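PDB 5XA5: alpha-catenin-like protein hmp-1 from Caenorhabditis elegans, which links the cadherin–beta-catenin complex to actin filaments at cell junctions, and is required for cell migration and shape changes during embryonic body enclosure and elongation. Local coordinates for residues A[151-156]-A[249-254]. Residues are numbered along the deposited sequence; the frame is centred on the assembly and turned at random. Where two conformers were deposited one is given.
Sequences DKVDEV and SALNAL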
ATOM      1  N   ASP A 151       4.794  11.175  -2.706  1.00 25.89           N
ATOM      2  CA  ASP A 151       4.229  12.526  -2.744  1.00 28.02           C
ATOM      3  C   ASP A 151       4.749  13.355  -1.563  1.00 30.08           C
ATOM      4  O   ASP A 151       5.024  14.559  -1.703  1.00 29.36           O
ATOM      5  CB  ASP A 151       2.695  12.449  -2.735  1.00 35.82           C
ATOM      6  CG  ASP A 151       2.036  13.780  -3.024  1.00 65.56           C
ATOM      7  OD1 ASP A 151       1.582  14.442  -2.067  1.00 76.19           O
ATOM      8  OD2 ASP A 151       1.960  14.158  -4.214  1.00 76.78           O
ATOM      9  N   LYS A 152       4.923  12.701  -0.414  1.00 25.99           N
ATOM     10  CA  LYS A 152       5.464  13.369   0.774  1.00 22.19           C
ATOM     11  C   LYS A 152       6.940  13.730   0.582  1.00 24.81           C
ATOM     12  O   LYS A 152       7.372  14.822   0.972  1.00 23.90           O
ATOM     13  CB  LYS A 152       5.305  12.490   2.019  1.00 24.14           C
ATOM     14  CG  LYS A 152       5.693  13.187   3.295  1.00 33.48           C
ATOM     15  CD  LYS A 152       4.721  14.326   3.571  1.00 44.44           C
ATOM     16  CE  LYS A 152       4.967  14.962   4.925  1.00 53.98           C
ATOM     17  NZ  LYS A 152       3.735  15.655   5.418  1.00 61.07           N
ATOM     18  N   VAL A 153       7.707  12.823  -0.025  1.00 24.61           N
ATOM     19  CA  VAL A 153       9.093  13.132  -0.417  1.00 20.98           C
ATOM     20  C   VAL A 153       9.143  14.357  -1.327  1.00 24.71           C
ATOM     21  O   VAL A 153      10.008  15.226  -1.164  1.00 23.60           O
ATOM     22  CB  VAL A 153       9.746  11.934  -1.143  1.00 22.20           C
ATOM     23  CG1 VAL A 153      11.181  12.265  -1.630  1.00 23.22           C
ATOM     24  CG2 VAL A 153       9.754  10.727  -0.235  1.00 21.28           C
ATOM     25  N   ASP A 154       8.226  14.435  -2.288  1.00 22.39           N
ATOM     26  CA  ASP A 154       8.186  15.567  -3.210  1.00 21.87           C
ATOM     27  C   ASP A 154       7.893  16.878  -2.486  1.00 23.01           C
ATOM     28  O   ASP A 154       8.382  17.943  -2.862  1.00 25.13           O
ATOM     29  CB  ASP A 154       7.109  15.352  -4.279  1.00 36.93           C
ATOM     30  CG  ASP A 154       7.430  14.217  -5.229  1.00 56.15           C
ATOM     31  OD1 ASP A 154       8.618  13.864  -5.382  1.00 65.65           O
ATOM     32  OD2 ASP A 154       6.480  13.681  -5.841  1.00 63.62           O
ATOM     33  N   GLU A 155       7.041  16.796  -1.470  1.00 24.10           N
ATOM     34  CA  GLU A 155       6.690  17.977  -0.691  1.00 23.74           C
ATOM     35  C   GLU A 155       7.924  18.478   0.057  1.00 22.09           C
ATOM     36  O   GLU A 155       8.196  19.677   0.072  1.00 23.48           O
ATOM     37  CB  GLU A 155       5.556  17.642   0.295  1.00 26.96           C
ATOM     38  CG  GLU A 155       5.059  18.829   1.103  1.00 37.70           C
ATOM     39  CD  GLU A 155       4.039  18.414   2.152  1.00 52.66           C
ATOM     40  OE1 GLU A 155       4.331  17.472   2.917  1.00 46.61           O
ATOM     41  OE2 GLU A 155       2.949  19.019   2.204  1.00 68.97           O
ATOM     42  N   VAL A 156       8.662  17.556   0.674  1.00 22.01           N
ATOM     43  CA  VAL A 156       9.919  17.906   1.356  1.00 19.89           C
ATOM     44  C   VAL A 156      10.894  18.506   0.345  1.00 22.01           C
ATOM     45  O   VAL A 156      11.548  19.519   0.598  1.00 21.55           O
ATOM     46  CB  VAL A 156      10.545  16.690   2.038  1.00 19.50           C
ATOM     47  CG1 VAL A 156      11.961  16.981   2.515  1.00 21.59           C
ATOM     48  CG2 VAL A 156       9.671  16.276   3.208  1.00 19.37           C
ATOM     49  N   SER A 249      20.348  14.140  -3.204  1.00 27.27           N
ATOM     50  CA  SER A 249      20.680  12.725  -3.304  0.61 29.67           C
ATOM     51  C   SER A 249      19.887  11.861  -2.331  1.00 28.47           C
ATOM     52  O   SER A 249      19.427  10.788  -2.692  1.00 25.12           O
ATOM     53  CB  SER A 249      22.175  12.521  -3.079  0.61 30.35           C
ATOM     54  OG  SER A 249      22.901  13.102  -4.143  0.61 29.41           O
ATOM     55  N   ALA A 250      19.721  12.326  -1.096  1.00 26.30           N
ATOM     56  CA  ALA A 250      18.959  11.555  -0.115  1.00 28.16           C
ATOM     57  C   ALA A 250      17.498  11.411  -0.530  1.00 27.64           C
ATOM     58  O   ALA A 250      16.899  10.340  -0.388  1.00 25.06           O
ATOM     59  CB  ALA A 250      19.042  12.197   1.260  1.00 25.92           C
ATOM     60  N   LEU A 251      16.913  12.505  -1.008  1.00 25.95           N
ATOM     61  CA  LEU A 251      15.502  12.478  -1.402  1.00 22.55           C
ATOM     62  C   LEU A 251      15.327  11.574  -2.613  1.00 22.68           C
ATOM     63  O   LEU A 251      14.398  10.765  -2.646  1.00 24.62           O
ATOM     64  CB  LEU A 251      14.994  13.883  -1.708  1.00 23.67           C
ATOM     65  CG  LEU A 251      14.962  14.796  -0.478  1.00 26.62           C
ATOM     66  CD1 LEU A 251      14.841  16.245  -0.911  1.00 30.51           C
ATOM     67  CD2 LEU A 251      13.832  14.420   0.461  1.00 30.51           C
ATOM     68  N   ASN A 252      16.221  11.699  -3.594  1.00 25.60           N
ATOM     69  CA  ASN A 252      16.185  10.803  -4.747  1.00 22.62           C
ATOM     70  C   ASN A 252      16.365   9.348  -4.337  1.00 27.68           C
ATOM     71  O   ASN A 252      15.757   8.451  -4.921  1.00 28.96           O
ATOM     72  CB  ASN A 252      17.255  11.183  -5.771  1.00 25.74           C
ATOM     73  CG  ASN A 252      16.991  12.523  -6.393  1.00 32.39           C
ATOM     74  OD1 ASN A 252      15.904  13.077  -6.249  1.00 32.56           O
ATOM     75  ND2 ASN A 252      17.981  13.058  -7.093  1.00 42.32           N
ATOM     76  N   ALA A 253      17.216   9.116  -3.343  1.00 25.18           N
ATOM     77  CA  ALA A 253      17.430   7.756  -2.845  1.00 25.92           C
ATOM     78  C   ALA A 253      16.164   7.171  -2.211  1.00 26.00           C
ATOM     79  O   ALA A 253      15.822   6.005  -2.462  1.00 26.06           O
ATOM     80  CB  ALA A 253      18.592   7.740  -1.859  1.00 27.96           C
ATOM     81  N   LEU A 254      15.463   7.966  -1.402  1.00 25.13           N
ATOM     82  CA  LEU A 254      14.199   7.517  -0.824  1.00 24.47           C
ATOM     83  C   LEU A 254      13.220   7.137  -1.919  1.00 27.26           C
ATOM     84  O   LEU A 254      12.600   6.078  -1.873  1.00 26.51           O
ATOM     85  CB  LEU A 254      13.572   8.597   0.065  1.00 23.64           C
ATOM     86  CG  LEU A 254      14.222   8.886   1.422  1.00 28.74           C
ATOM     87  CD1 LEU A 254      13.649  10.157   2.049  1.00 30.21           C
ATOM     88  CD2 LEU A 254      14.047   7.740   2.378  1.00 25.79           C
TER
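Val153 and Leu251 face each other where the axes of the two segments approach to 10.1 Å, running antiparallel at 171°. The CA atoms of this pair are 6.5 Å apart. The C-terminal half of the long helix 117-165 packs here with helices 169-196, 200-229 and 234-258, forming the second bundle of the two-bundle N-terminal domain of alpha-catenins. With chi1 at 177°, CG1 of Val153 lies opposite the backbone N and points at helix 234-258, where it is 3.7 Å from Leu251 O and 4.0 Å from Leu251 CD2. The side chains overlap alongside one another, pointing opposite ways, and the valine methyl rests against the leucine's backbone as well as its branch. Leucine suits the other side because its extra carbon lets CD2 extend from the helix to lie between the CG1 methyls of Val153 and Val156: with CG anti to the carbonyl carbon (chi1 -66°), CD2 also reaches Val156 CG1 at 3.8 Å. The second branch of Val153, CG2, makes a looser contact with Leu254 CB at 4.4 Å. Short valines fit this ordinary inter-helix spacing, a methyl reaching the leucine without a long chain, while the leucines extend to neighbouring helices: Leu251 also meets Leu213 and Leu254 meets Ala209 on helix 200-229, and both valines touch helix 169-196. Away from 249-254, Lys152 NZ forms a salt bridge with Glu155 OE1 at 3.1 Å, its hydrogen bond weak, and also pairs with Glu185 on helix 169-196. The contact is thus small, buried and non-directional, setting no bond geometry; the polar tie between the helices is made just beyond 151-156 by Arg157, whose NH1 forms a salt bridge with Asp154 and whose NH2 hydrogen-bonds Asn252 OD1.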